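Side-chain contacts in putative integron gene cassette protein (Uncultured bacterium, PDB 3FUY), which is of unknown function but is encoded by a mobile integron gene cassette and folds as an alpha/beta protein, two helices packed on a mixed six-stranded sheet: residues 128-131 against 132-135; 119-122 against 123-127; 68-71 against 72-75; 171-174 against 175-178; 134-138 against 139-143. All coordinates share one frame; numbering follows the deposited sequence.

Contact 1 (128-131 against 132-135); sequences EELA and KEKL
Lys132 NZ is held from two directions: Glu129 OE2 makes a salt bridge with it at 3.1 Å, and a water accepts from the same ammonium group at 2.9 Å. That water also donates to Glu129 OE1, over a longer 3.3 Å, so both carboxylate oxygens reach the lysine, one directly and one through solvent. The two side chains come from positions three residues apart on one helix and lie alongside each other, pointing the same way. Each must bend to meet: the glutamate folds at chi2 (-53°) and the lysine at chi3 (-63°), which brings Lys132 CE as well as NZ against Glu129 OE2. Closer to the backbone, Lys132 CG rests 3.1 Å from Glu128 O, the carbonyl that also takes the amide of Lys132. On another side of the helix Leu130 and Lys134 run side by side, and Leu130 CD1 touches the aliphatic Lys134 CE at 4.0 Å, while Lys134 CG sits 3.3 Å from Leu130 O. Four i to i+4 amide bonds run through this middle part of the helix; the straightest, Lys134 N to Leu130 O, is 2.9 Å long with a 170° angle at its hydrogen. The Glu129-Lys132 pair lies toward the exposed side of the helix. Inward, Ala131 and Leu135 fit against Leu113 and Val111 of strand 106-116 and both touch Ile92 of strand 91-100, Lys134 and Leu135 meet Ala75 of helix 59-79, and Lys132 and Leu135 lie on Met155 of strand 150-160, which completes the beta-alpha-beta unit.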
loop_
_atom_site.group_PDB
_atom_site.type_symbol
_atom_site.label_atom_id
_atom_site.label_comp_id
_atom_site.label_asym_id
_atom_site.label_seq_id
_atom_site.Cartn_x
_atom_site.Cartn_y
_atom_site.Cartn_z
ATOM N N GLU B 128 1.511 -0.400 -34.658
ATOM C CA GLU B 128 2.370 0.542 -33.965
ATOM C C GLU B 128 2.085 1.992 -34.354
ATOM O O GLU B 128 2.049 2.867 -33.499
ATOM C CB GLU B 128 3.836 0.203 -34.232
ATOM C CG GLU B 128 4.277 -1.076 -33.562
ATOM C CD GLU B 128 5.646 -1.543 -34.011
ATOM O OE1 GLU B 128 6.523 -0.681 -34.251
ATOM O OE2 GLU B 128 5.842 -2.776 -34.109
ATOM N N GLU B 129 1.876 2.238 -35.642
ATOM C CA GLU B 129 1.639 3.602 -36.115
ATOM C C GLU B 129 0.256 4.107 -35.750
ATOM O O GLU B 129 0.096 5.257 -35.363
ATOM C CB GLU B 129 1.845 3.704 -37.627
ATOM C CG GLU B 129 3.293 3.513 -38.037
ATOM C CD GLU B 129 4.229 4.440 -37.287
ATOM O OE1 GLU B 129 4.107 5.674 -37.456
ATOM O OE2 GLU B 129 5.089 3.936 -36.525
ATOM N N LEU B 130 -0.741 3.241 -35.885
ATOM C CA LEU B 130 -2.104 3.579 -35.514
ATOM C C LEU B 130 -2.180 3.893 -34.025
ATOM O O LEU B 130 -2.720 4.925 -33.629
ATOM C CB LEU B 130 -3.048 2.438 -35.868
ATOM C CG LEU B 130 -4.522 2.745 -35.635
ATOM C CD1 LEU B 130 -4.958 3.902 -36.527
ATOM C CD2 LEU B 130 -5.370 1.512 -35.875
ATOM N N ALA B 131 -1.611 3.008 -33.211
ATOM C CA ALA B 131 -1.576 3.200 -31.764
ATOM C C ALA B 131 -0.883 4.512 -31.378
ATOM O O ALA B 131 -1.400 5.272 -30.561
ATOM C CB ALA B 131 -0.917 1.991 -31.068
ATOM N N LYS B 132 0.264 4.804 -31.990
ATOM C CA LYS B 132 0.985 6.035 -31.664
ATOM C C LYS B 132 0.153 7.276 -31.999
ATOM O O LYS B 132 0.143 8.265 -31.259
ATOM C CB LYS B 132 2.343 6.094 -32.374
ATOM C CG LYS B 132 3.366 5.109 -31.845
ATOM C CD LYS B 132 4.790 5.452 -32.306
ATOM C CE LYS B 132 4.943 5.377 -33.814
ATOM N NZ LYS B 132 6.362 5.624 -34.245
ATOM N N GLU B 133 -0.540 7.216 -33.126
ATOM C CA GLU B 133 -1.447 8.273 -33.539
ATOM C C GLU B 133 -2.542 8.465 -32.484
ATOM O O GLU B 133 -2.751 9.567 -31.998
ATOM C CB GLU B 133 -2.060 7.902 -34.890
ATOM C CG GLU B 133 -3.010 8.915 -35.495
ATOM C CD GLU B 133 -3.677 8.380 -36.763
ATOM O OE1 GLU B 133 -3.004 7.662 -37.543
ATOM O OE2 GLU B 133 -4.877 8.670 -36.972
ATOM N N LYS B 134 -3.233 7.388 -32.121
ATOM C CA LYS B 134 -4.297 7.497 -31.126
ATOM C C LYS B 134 -3.777 8.035 -29.799
ATOM O O LYS B 134 -4.439 8.842 -29.157
ATOM C CB LYS B 134 -5.003 6.155 -30.911
ATOM C CG LYS B 134 -5.605 5.558 -32.181
ATOM C CD LYS B 134 -6.638 6.487 -32.795
ATOM C CE LYS B 134 -7.327 5.837 -33.998
ATOM N NZ LYS B 134 -8.317 6.754 -34.626
ATOM N N LEU B 135 -2.581 7.607 -29.404
ATOM C CA LEU B 135 -2.019 8.026 -28.122
ATOM C C LEU B 135 -1.569 9.481 -28.123
ATOM O O LEU B 135 -1.706 10.180 -27.122
ATOM C CB LEU B 135 -0.857 7.109 -27.700
ATOM C CG LEU B 135 -1.240 5.716 -27.196
ATOM C CD1 LEU B 135 0.004 4.856 -27.154
ATOM C CD2 LEU B 135 -1.906 5.783 -25.814
HETATM O O HOH W 1 5.574 7.978 -35.689
#

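Contact 2 (119-122 against 123-127); sequences ASEV and ERETA
Ser120 and Glu123 form a capping box at the start of helix 121-138: Ser120 N donates to Glu123 OE1 at 3.1 Å, and Glu123 N returns a weak bond to Ser120 OG at 3.5 Å. The serine hydroxyl sits between its own N and carbonyl carbon (chi1 72°), which turns OG back over the first turn. Arg124 reaches back over the same end. Its CB lies near the carbonyls of Glu121 and Ser120; CG comes 3.3 Å from Ser120 O and also meets Ala119 CB at 4.0 Å; CD lies about equally far from the oxygens of Ala119 and Ser120. NE then donates to Ala119 O at 3.2 Å, approaching from above the carbonyl plane, 51° out of it, while the oxygen sits at the guanidinium edge. Beyond this, NH2 reaches Glu159 of strand 150-160 in a salt bridge, joining the helix start to the second strand of the beta-alpha-beta unit. Glu121 and Glu125 bring their carboxylates together with the planes 78° apart; OE2 of Glu121 is 3.4 Å from OE2 of Glu125, a like-charge approach that may raise the proton affinity of one of them. One residue further on, Val122 O accepts twice from Thr126, from N at 2.8 Å and from OG1 at 2.9 Å, the two donors arriving over opposite faces of the carbonyl.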
loop_
_atom_site.group_PDB
_atom_site.type_symbol
_atom_site.label_atom_id
_atom_site.label_comp_id
_atom_site.label_asym_id
_atom_site.label_seq_id
_atom_site.Cartn_x
_atom_site.Cartn_y
_atom_site.Cartn_z
ATOM N N ALA B 119 1.387 -12.156 -35.741
ATOM C CA ALA B 119 1.246 -10.967 -36.579
ATOM C C ALA B 119 2.435 -10.798 -37.517
ATOM O O ALA B 119 3.583 -10.989 -37.118
ATOM C CB ALA B 119 1.071 -9.722 -35.715
ATOM N N SER B 120 2.157 -10.424 -38.762
ATOM C CA SER B 120 3.212 -10.231 -39.750
ATOM C C SER B 120 3.910 -8.880 -39.593
ATOM O O SER B 120 3.364 -7.946 -39.013
ATOM C CB SER B 120 2.657 -10.368 -41.172
ATOM O OG SER B 120 1.855 -9.251 -41.529
ATOM N N GLU B 121 5.122 -8.794 -40.126
ATOM C CA GLU B 121 5.899 -7.558 -40.129
ATOM C C GLU B 121 5.047 -6.316 -40.393
ATOM O O GLU B 121 5.134 -5.323 -39.668
ATOM C CB GLU B 121 7.003 -7.646 -41.185
ATOM C CG GLU B 121 7.950 -6.463 -41.194
ATOM C CD GLU B 121 8.920 -6.496 -40.034
ATOM O OE1 GLU B 121 9.009 -7.549 -39.368
ATOM O OE2 GLU B 121 9.598 -5.472 -39.792
ATOM N N VAL B 122 4.229 -6.369 -41.438
ATOM C CA VAL B 122 3.447 -5.206 -41.832
ATOM C C VAL B 122 2.321 -4.916 -40.839
ATOM O O VAL B 122 2.044 -3.755 -40.533
ATOM C CB VAL B 122 2.875 -5.353 -43.260
ATOM C CG1 VAL B 122 1.535 -6.070 -43.237
ATOM C CG2 VAL B 122 2.744 -3.984 -43.921
ATOM N N GLU B 123 1.682 -5.971 -40.340
ATOM C CA GLU B 123 0.587 -5.822 -39.388
ATOM C C GLU B 123 1.074 -5.195 -38.094
ATOM O O GLU B 123 0.309 -4.523 -37.402
ATOM C CB GLU B 123 -0.072 -7.171 -39.092
ATOM C CG GLU B 123 -1.068 -7.609 -40.148
ATOM C CD GLU B 123 -1.496 -9.049 -39.986
ATOM O OE1 GLU B 123 -0.845 -9.785 -39.208
ATOM O OE2 GLU B 123 -2.487 -9.441 -40.641
ATOM N N ARG B 124 2.347 -5.426 -37.774
ATOM C CA ARG B 124 2.953 -4.864 -36.574
ATOM C C ARG B 124 3.267 -3.397 -36.771
ATOM O O ARG B 124 2.943 -2.568 -35.927
ATOM C CB ARG B 124 4.235 -5.608 -36.210
ATOM C CG ARG B 124 4.011 -7.065 -35.910
ATOM C CD ARG B 124 5.255 -7.702 -35.346
ATOM N NE ARG B 124 4.978 -9.068 -34.922
ATOM C CZ ARG B 124 5.562 -9.662 -33.888
ATOM N NH1 ARG B 124 6.461 -9.008 -33.160
ATOM N NH2 ARG B 124 5.244 -10.913 -33.583
ATOM N N GLU B 125 3.914 -3.085 -37.887
ATOM C CA GLU B 125 4.242 -1.711 -38.213
ATOM C C GLU B 125 2.963 -0.893 -38.288
ATOM O O GLU B 125 2.939 0.267 -37.881
ATOM C CB GLU B 125 5.029 -1.645 -39.528
ATOM C CG GLU B 125 6.468 -2.150 -39.386
ATOM C CD GLU B 125 7.152 -2.427 -40.720
ATOM O OE1 GLU B 125 6.443 -2.683 -41.721
ATOM O OE2 GLU B 125 8.405 -2.404 -40.761
ATOM N N THR B 126 1.905 -1.513 -38.803
ATOM C CA THR B 126 0.593 -0.881 -38.895
ATOM C C THR B 126 -0.048 -0.631 -37.518
ATOM O O THR B 126 -0.562 0.452 -37.256
ATOM C CB THR B 126 -0.370 -1.709 -39.776
ATOM O OG1 THR B 126 0.117 -1.731 -41.125
ATOM C CG2 THR B 126 -1.757 -1.102 -39.772
ATOM N N ALA B 127 -0.013 -1.631 -36.640
ATOM C CA ALA B 127 -0.569 -1.467 -35.300
ATOM C C ALA B 127 0.194 -0.401 -34.509
ATOM O O ALA B 127 -0.402 0.411 -33.798
ATOM C CB ALA B 127 -0.581 -2.796 -34.550
#

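Contact 3 (68-71 against 72-75)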
loop_
_atom_site.group_PDB
_atom_site.type_symbol
_atom_site.label_atom_id
_atom_site.label_comp_id
_atom_site.label_asym_id
_atom_site.label_seq_id
_atom_site.Cartn_x
_atom_site.Cartn_y
_atom_site.Cartn_z
ATOM N N LYS B 68 -4.799 10.237 -17.635
ATOM C CA LYS B 68 -3.980 9.521 -18.611
ATOM C C LYS B 68 -4.400 8.040 -18.717
ATOM O O LYS B 68 -4.373 7.453 -19.797
ATOM C CB LYS B 68 -2.476 9.642 -18.283
ATOM C CG LYS B 68 -1.947 11.077 -18.200
ATOM C CD LYS B 68 -2.310 11.885 -19.440
ATOM C CE LYS B 68 -2.091 13.388 -19.196
ATOM N NZ LYS B 68 -2.291 14.203 -20.428
HETATM N N MSE B 69 -4.792 7.435 -17.598
HETATM C CA MSE B 69 -5.341 6.071 -17.648
HETATM C C MSE B 69 -6.563 6.049 -18.552
HETATM O O MSE B 69 -6.744 5.134 -19.347
HETATM C CB MSE B 69 -5.710 5.564 -16.247
HETATM C CG MSE B 69 -4.480 5.444 -15.364
HETATM SE SE MSE B 69 -4.897 5.034 -13.506
HETATM C CE MSE B 69 -5.403 3.158 -13.692
ATOM N N LYS B 70 -7.388 7.088 -18.451
ATOM C CA LYS B 70 -8.550 7.175 -19.313
ATOM C C LYS B 70 -8.130 7.386 -20.785
ATOM O O LYS B 70 -8.709 6.802 -21.694
ATOM C CB LYS B 70 -9.479 8.292 -18.849
ATOM C CG LYS B 70 -10.729 8.440 -19.732
ATOM C CD LYS B 70 -11.658 9.535 -19.215
ATOM C CE LYS B 70 -12.915 9.632 -20.075
ATOM N NZ LYS B 70 -12.602 9.846 -21.515
ATOM N N GLY B 71 -7.107 8.204 -21.016
ATOM C CA GLY B 71 -6.668 8.450 -22.381
ATOM C C GLY B 71 -6.239 7.155 -23.066
ATOM O O GLY B 71 -6.551 6.916 -24.242
ATOM N N VAL B 72 -5.523 6.308 -22.329
ATOM C CA VAL B 72 -5.102 5.011 -22.865
ATOM C C VAL B 72 -6.282 4.070 -23.162
ATOM O O VAL B 72 -6.344 3.458 -24.236
ATOM C CB VAL B 72 -4.073 4.329 -21.953
ATOM C CG1 VAL B 72 -3.753 2.928 -22.451
ATOM C CG2 VAL B 72 -2.792 5.193 -21.852
ATOM N N ARG B 73 -7.231 3.941 -22.238
ATOM C CA ARG B 73 -8.339 3.031 -22.537
ATOM C C ARG B 73 -9.219 3.584 -23.677
ATOM O O ARG B 73 -9.766 2.817 -24.462
ATOM C CB ARG B 73 -9.136 2.588 -21.279
ATOM C CG ARG B 73 -9.776 3.689 -20.493
ATOM C CD ARG B 73 -10.779 3.125 -19.429
ATOM N NE ARG B 73 -11.533 4.238 -18.855
ATOM C CZ ARG B 73 -11.091 4.970 -17.842
ATOM N NH1 ARG B 73 -9.924 4.676 -17.295
ATOM N NH2 ARG B 73 -11.803 5.986 -17.372
ATOM N N ASP B 74 -9.313 4.909 -23.793
ATOM C CA ASP B 74 -9.964 5.536 -24.955
ATOM C C ASP B 74 -9.186 5.304 -26.264
ATOM O O ASP B 74 -9.782 5.056 -27.308
ATOM C CB ASP B 74 -10.178 7.046 -24.740
ATOM C CG ASP B 74 -11.198 7.352 -23.635
ATOM O OD1 ASP B 74 -11.850 6.414 -23.115
ATOM O OD2 ASP B 74 -11.343 8.542 -23.286
ATOM N N ALA B 75 -7.859 5.398 -26.221
ATOM C CA ALA B 75 -7.059 5.035 -27.398
ATOM C C ALA B 75 -7.297 3.571 -27.789
ATOM O O ALA B 75 -7.427 3.256 -28.972
ATOM C CB ALA B 75 -5.555 5.309 -27.168
#
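Residues 68-71 and 72-75 are successive turns of helix 59-79, joined by four i to i+4 amide bonds, of which Ala75 N to Gly71 O is the shortest at 2.8 Å. The prominent side-chain pairing lies between Lys70 and Asp74, one turn apart. Lys70 runs out fully extended, with CG anti to N (chi1 180°), until a bend at chi4 (-56°) swings NZ onto the carboxylate. NZ forms a salt bridge with Asp74 OD2 on the syn lone pair of that oxygen; the modelled 2.5 Å is so short that it is probably in part coordinate error. Arg73 approaches the same lysine otherwise. Its CG lies between its backbone N and carbonyl carbon (chi1 60°), which directs the extended chain back along the helix and lays one face of the guanidinium over Lys70 CA, 3.5 Å from the plane and offset toward the rim. NH2 also touches Lys70 CG at 3.6 Å. Gln44 fixes this placement: its OE1 accepts from Arg73 NH1, and its NE2 donates to Met69 O, which already takes the amide of Arg73. Lys68 and Met69, the latter present as selenomethionine, point away from residues 72-75. Lys68 NZ is instead bound by Asp145, Thr151 OG1 and Leu139 O, while Val72 packs on Ile92 and Ile94 of strand 91-100. Asp74 probably neutralises Lys70 at the more exposed side. Lys70 NZ and Arg73 NH2 are 5.7 Å apart; Asp74, with Asp39 beside Arg73, would probably ease any repulsion between them.

Contact 4 (171-174 against 175-178); sequences KDEY and YKDF
With CG opposite its carbonyl carbon (chi1 -67°) and the ring turned to chi2 -96°, Tyr175 presents an edge to the backbone of Lys171 and Asp172. Tyr175 CD2 lies 3.5 Å from Lys171 O, which sits at the ring edge and in its plane, and CB is 3.6 Å from Asp172 O. The carbonyl of Asp172 also accepts the amide of Tyr175 at 3.0 Å, the donor standing well above the carbonyl plane, 52° out of it. This is a 3-10 turn, with i to i+3 bonding: Tyr174 N reaches Lys171 O, and Lys176 N reaches Glu173 O at 3.2 Å. It belongs to the C-terminal tail that follows strand 150-160 and packs back on the sheet. There Tyr175 OH bonds Phe45 O and its ring meets Phe45 edge-to-face, whereas Tyr174 OH goes to Glu160. The tail also reaches the second subunit, where Asp172 OD2 bonds Ser33 OG of that chain. Tyr174 turns its end away from residues 175-178 but touches them at its base, CB lying 4.2 Å from Tyr175 CD2. Its ring takes Lys171 CB over one face. Further on, the edge of the Phe178 ring approaches Tyr174 O, with CE2 at 4.1 Å, and a water accepting from Asp177 N at 3.1 Å donates weakly to the same carbonyl oxygen.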
loop_
_atom_site.group_PDB
_atom_site.type_symbol
_atom_site.label_atom_id
_atom_site.label_comp_id
_atom_site.label_asym_id
_atom_site.label_seq_id
_atom_site.Cartn_x
_atom_site.Cartn_y
_atom_site.Cartn_z
ATOM N N LYS B 171 -0.583 -8.425 -16.680
ATOM C CA LYS B 171 0.213 -9.333 -15.850
ATOM C C LYS B 171 1.216 -8.549 -15.005
ATOM O O LYS B 171 1.765 -7.547 -15.463
ATOM C CB LYS B 171 0.955 -10.321 -16.751
ATOM C CG LYS B 171 1.383 -11.598 -16.086
ATOM C CD LYS B 171 2.350 -12.369 -16.975
ATOM C CE LYS B 171 1.771 -12.579 -18.374
ATOM N NZ LYS B 171 2.745 -13.286 -19.268
ATOM N N ASP B 172 1.460 -9.006 -13.780
ATOM C CA ASP B 172 2.317 -8.282 -12.845
ATOM C C ASP B 172 3.735 -8.060 -13.367
ATOM O O ASP B 172 4.364 -7.041 -13.068
ATOM C CB ASP B 172 2.343 -8.956 -11.465
ATOM C CG ASP B 172 3.010 -10.333 -11.477
ATOM O OD1 ASP B 172 3.422 -10.820 -12.560
ATOM O OD2 ASP B 172 3.118 -10.929 -10.379
ATOM N N GLU B 173 4.216 -9.011 -14.159
ATOM C CA GLU B 173 5.533 -8.942 -14.797
ATOM C C GLU B 173 5.733 -7.631 -15.584
ATOM O O GLU B 173 6.815 -7.021 -15.571
ATOM C CB GLU B 173 5.676 -10.170 -15.712
ATOM C CG GLU B 173 6.728 -10.103 -16.809
ATOM C CD GLU B 173 6.545 -11.218 -17.843
ATOM O OE1 GLU B 173 5.731 -12.135 -17.595
ATOM O OE2 GLU B 173 7.211 -11.184 -18.903
ATOM N N TYR B 174 4.676 -7.190 -16.256
ATOM C CA TYR B 174 4.740 -5.991 -17.091
ATOM C C TYR B 174 4.963 -4.699 -16.314
ATOM O O TYR B 174 5.139 -3.640 -16.925
ATOM C CB TYR B 174 3.475 -5.845 -17.935
ATOM C CG TYR B 174 3.148 -7.021 -18.818
ATOM C CD1 TYR B 174 4.148 -7.821 -19.354
ATOM C CD2 TYR B 174 1.825 -7.321 -19.138
ATOM C CE1 TYR B 174 3.838 -8.898 -20.175
ATOM C CE2 TYR B 174 1.504 -8.392 -19.956
ATOM C CZ TYR B 174 2.513 -9.179 -20.474
ATOM O OH TYR B 174 2.185 -10.241 -21.303
ATOM N N TYR B 175 4.941 -4.770 -14.983
ATOM C CA TYR B 175 5.117 -3.581 -14.151
ATOM C C TYR B 175 6.445 -3.559 -13.395
ATOM O O TYR B 175 6.728 -2.605 -12.676
ATOM C CB TYR B 175 3.955 -3.449 -13.152
ATOM C CG TYR B 175 2.632 -3.168 -13.825
ATOM C CD1 TYR B 175 2.148 -1.868 -13.943
ATOM C CD2 TYR B 175 1.888 -4.192 -14.376
ATOM C CE1 TYR B 175 0.925 -1.609 -14.583
ATOM C CE2 TYR B 175 0.679 -3.948 -15.015
ATOM C CZ TYR B 175 0.203 -2.653 -15.115
ATOM O OH TYR B 175 -1.001 -2.416 -15.747
ATOM N N LYS B 176 7.236 -4.618 -13.539
ATOM C CA LYS B 176 8.504 -4.732 -12.816
ATOM C C LYS B 176 9.426 -3.516 -12.942
ATOM O O LYS B 176 10.147 -3.194 -11.999
ATOM C CB LYS B 176 9.272 -5.977 -13.251
ATOM C CG LYS B 176 8.840 -7.260 -12.575
ATOM C CD LYS B 176 9.851 -8.368 -12.864
ATOM C CE LYS B 176 9.265 -9.755 -12.613
ATOM N NZ LYS B 176 9.735 -10.718 -13.662
ATOM N N ASP B 177 9.404 -2.848 -14.097
ATOM C CA ASP B 177 10.247 -1.675 -14.321
ATOM C C ASP B 177 9.938 -0.566 -13.350
ATOM O O ASP B 177 10.786 0.290 -13.089
ATOM C CB ASP B 177 10.031 -1.096 -15.725
ATOM C CG ASP B 177 10.724 -1.891 -16.802
ATOM O OD1 ASP B 177 11.621 -2.683 -16.465
ATOM O OD2 ASP B 177 10.369 -1.720 -17.991
ATOM N N PHE B 178 8.704 -0.561 -12.846
ATOM C CA PHE B 178 8.165 0.610 -12.165
ATOM C C PHE B 178 7.943 0.455 -10.654
ATOM O O PHE B 178 7.589 1.416 -9.969
ATOM C CB PHE B 178 6.870 1.045 -12.869
ATOM C CG PHE B 178 7.005 1.136 -14.370
ATOM C CD1 PHE B 178 7.687 2.203 -14.966
ATOM C CD2 PHE B 178 6.497 0.140 -15.180
ATOM C CE1 PHE B 178 7.830 2.275 -16.342
ATOM C CE2 PHE B 178 6.634 0.207 -16.566
ATOM C CZ PHE B 178 7.303 1.273 -17.145
HETATM O O HOH W 2 8.063 -3.344 -16.805
#

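Contact 5 (134-138 against 139-143)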
loop_
_atom_site.group_PDB
_atom_site.type_symbol
_atom_site.label_atom_id
_atom_site.label_comp_id
_atom_site.label_asym_id
_atom_site.label_seq_id
_atom_site.Cartn_x
_atom_site.Cartn_y
_atom_site.Cartn_z
ATOM N N LYS B 134 -3.233 7.388 -32.121
ATOM C CA LYS B 134 -4.297 7.497 -31.126
ATOM C C LYS B 134 -3.777 8.035 -29.799
ATOM O O LYS B 134 -4.439 8.842 -29.157
ATOM C CB LYS B 134 -5.003 6.155 -30.911
ATOM C CG LYS B 134 -5.605 5.558 -32.181
ATOM C CD LYS B 134 -6.638 6.487 -32.795
ATOM C CE LYS B 134 -7.327 5.837 -33.998
ATOM N NZ LYS B 134 -8.317 6.754 -34.626
ATOM N N LEU B 135 -2.581 7.607 -29.404
ATOM C CA LEU B 135 -2.019 8.026 -28.122
ATOM C C LEU B 135 -1.569 9.481 -28.123
ATOM O O LEU B 135 -1.706 10.180 -27.122
ATOM C CB LEU B 135 -0.857 7.109 -27.700
ATOM C CG LEU B 135 -1.240 5.716 -27.196
ATOM C CD1 LEU B 135 0.004 4.856 -27.154
ATOM C CD2 LEU B 135 -1.906 5.783 -25.814
ATOM N N ARG B 136 -1.017 9.940 -29.240
ATOM C CA ARG B 136 -0.612 11.330 -29.319
ATOM C C ARG B 136 -1.826 12.207 -29.082
ATOM O O ARG B 136 -1.743 13.202 -28.368
ATOM C CB ARG B 136 0.060 11.652 -30.669
ATOM C CG ARG B 136 1.576 11.414 -30.650
ATOM C CD ARG B 136 2.246 11.919 -31.943
ATOM N NE ARG B 136 1.660 11.273 -33.114
ATOM C CZ ARG B 136 2.182 10.216 -33.733
ATOM N NH1 ARG B 136 3.327 9.687 -33.307
ATOM N NH2 ARG B 136 1.562 9.695 -34.786
ATOM N N ALA B 137 -2.956 11.828 -29.676
ATOM C CA ALA B 137 -4.217 12.551 -29.462
ATOM C C ALA B 137 -4.784 12.400 -28.045
ATOM O O ALA B 137 -5.060 13.400 -27.372
ATOM C CB ALA B 137 -5.259 12.133 -30.491
ATOM N N ALA B 138 -4.953 11.160 -27.588
ATOM C CA ALA B 138 -5.615 10.922 -26.301
ATOM C C ALA B 138 -4.818 11.422 -25.100
ATOM O O ALA B 138 -5.397 11.879 -24.113
ATOM C CB ALA B 138 -5.949 9.422 -26.122
ATOM N N LEU B 139 -3.498 11.300 -25.166
ATOM C CA LEU B 139 -2.625 11.737 -24.072
ATOM C C LEU B 139 -2.228 13.216 -24.161
ATOM O O LEU B 139 -1.540 13.733 -23.275
ATOM C CB LEU B 139 -1.368 10.863 -24.007
ATOM C CG LEU B 139 -1.610 9.383 -23.672
ATOM C CD1 LEU B 139 -0.310 8.626 -23.578
ATOM C CD2 LEU B 139 -2.423 9.210 -22.366
ATOM N N GLN B 140 -2.674 13.885 -25.223
ATOM C CA GLN B 140 -2.321 15.296 -25.490
ATOM C C GLN B 140 -0.820 15.538 -25.438
ATOM O O GLN B 140 -0.333 16.386 -24.682
ATOM C CB GLN B 140 -3.061 16.253 -24.547
ATOM C CG GLN B 140 -4.584 16.133 -24.647
ATOM C CD GLN B 140 -5.312 17.055 -23.687
ATOM O OE1 GLN B 140 -5.174 18.282 -23.752
ATOM N NE2 GLN B 140 -6.081 16.469 -22.778
ATOM N N VAL B 141 -0.103 14.793 -26.270
ATOM C CA VAL B 141 1.353 14.828 -26.289
ATOM C C VAL B 141 1.847 16.195 -26.735
ATOM O O VAL B 141 1.315 16.772 -27.665
ATOM C CB VAL B 141 1.901 13.721 -27.194
ATOM C CG1 VAL B 141 3.376 13.946 -27.516
ATOM C CG2 VAL B 141 1.677 12.346 -26.514
ATOM N N ASP B 142 2.830 16.717 -26.016
ATOM C CA ASP B 142 3.537 17.927 -26.401
ATOM C C ASP B 142 2.705 19.197 -26.312
ATOM O O ASP B 142 3.134 20.233 -26.789
ATOM C CB ASP B 142 4.110 17.776 -27.805
ATOM C CG ASP B 142 5.510 17.215 -27.786
ATOM O OD1 ASP B 142 6.352 17.804 -27.070
ATOM O OD2 ASP B 142 5.769 16.199 -28.471
ATOM N N ILE B 143 1.515 19.109 -25.728
ATOM C CA ILE B 143 0.742 20.305 -25.396
ATOM C C ILE B 143 0.363 20.292 -23.916
ATOM O O ILE B 143 0.470 19.253 -23.245
ATOM C CB ILE B 143 -0.528 20.448 -26.267
ATOM C CG1 ILE B 143 -1.513 19.313 -26.002
ATOM C CG2 ILE B 143 -0.172 20.482 -27.744
ATOM C CD1 ILE B 143 -2.855 19.507 -26.670
HETATM O O HOH W 3 -1.285 16.335 -29.315
#
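Val141 and Arg136 make the central touch at the C-terminal end of helix 121-138. Val141 N donates to Arg136 O at 3.1 Å, in the carbonyl plane and nearly straight at 170°, while the valine side chain, pointing back at the helix, sets CG2 3.8 Å from Arg136 CA and CB 4.2 Å from Arg136 CG. Gln140 N reaches Ala137 O at 3.2 Å, this time 68° out of the carbonyl plane. The two backbone bonds, together with the positive phi of Gln140 (51°), define a Schellman motif, and the Val141-Arg136 packing is the apolar contact that commonly accompanies it. Next to it Leu139 lies beside Leu135, the two side chains pointing the same way with CD1 of Leu139 4.0 Å from CD2 of Leu135; Leu139 CB lies 3.2 Å from Leu135 O, the oxygen that accepts Leu139 N. Around this, a water donates to Val141 O at 3.1 Å and weakly to Arg136 O, bridging the last helical turn and the exit. The chain then continues as a type II beta turn from Gln140 to Ile143, closed by a weak bond from Ile143 N to Gln140 O. Further out, Gln140 NE2 binds Glu146 and Asp142 OD1 accepts from Gln152 NE2. Leu139 packs on Val109 of strand 106-116 and Val141 on Gln152 and Phe153 of strand 150-160, where Thr151 and Asp142 share backbone hydrogen bonds; the helix end thus packs against strands 106-116 and 150-160, with helix 59-79 alongside.

From the N terminus, contact 3 comes first, on helix 59-79; contacts 2, 1 and 5 then follow along helix 121-138, marking its start, middle and end, and contact 4 lies in the tail after strand 150-160. Each joins adjacent stretches, so none closes a long loop, and none encloses or crosses another; contacts 1 and 5 overlap at Lys134 and Leu135. The two helices meet where contact 3 touches contacts 1 and 5: Ala75 packs on Lys134 and Leu135, and Gly71 O lies 3.2 Å from Ala138 CB. Contact 4, about 24 Å from contact 5 between centres and on the opposite side of the chain's centre, holds the C-terminal tail on the sheet and reaches the second subunit.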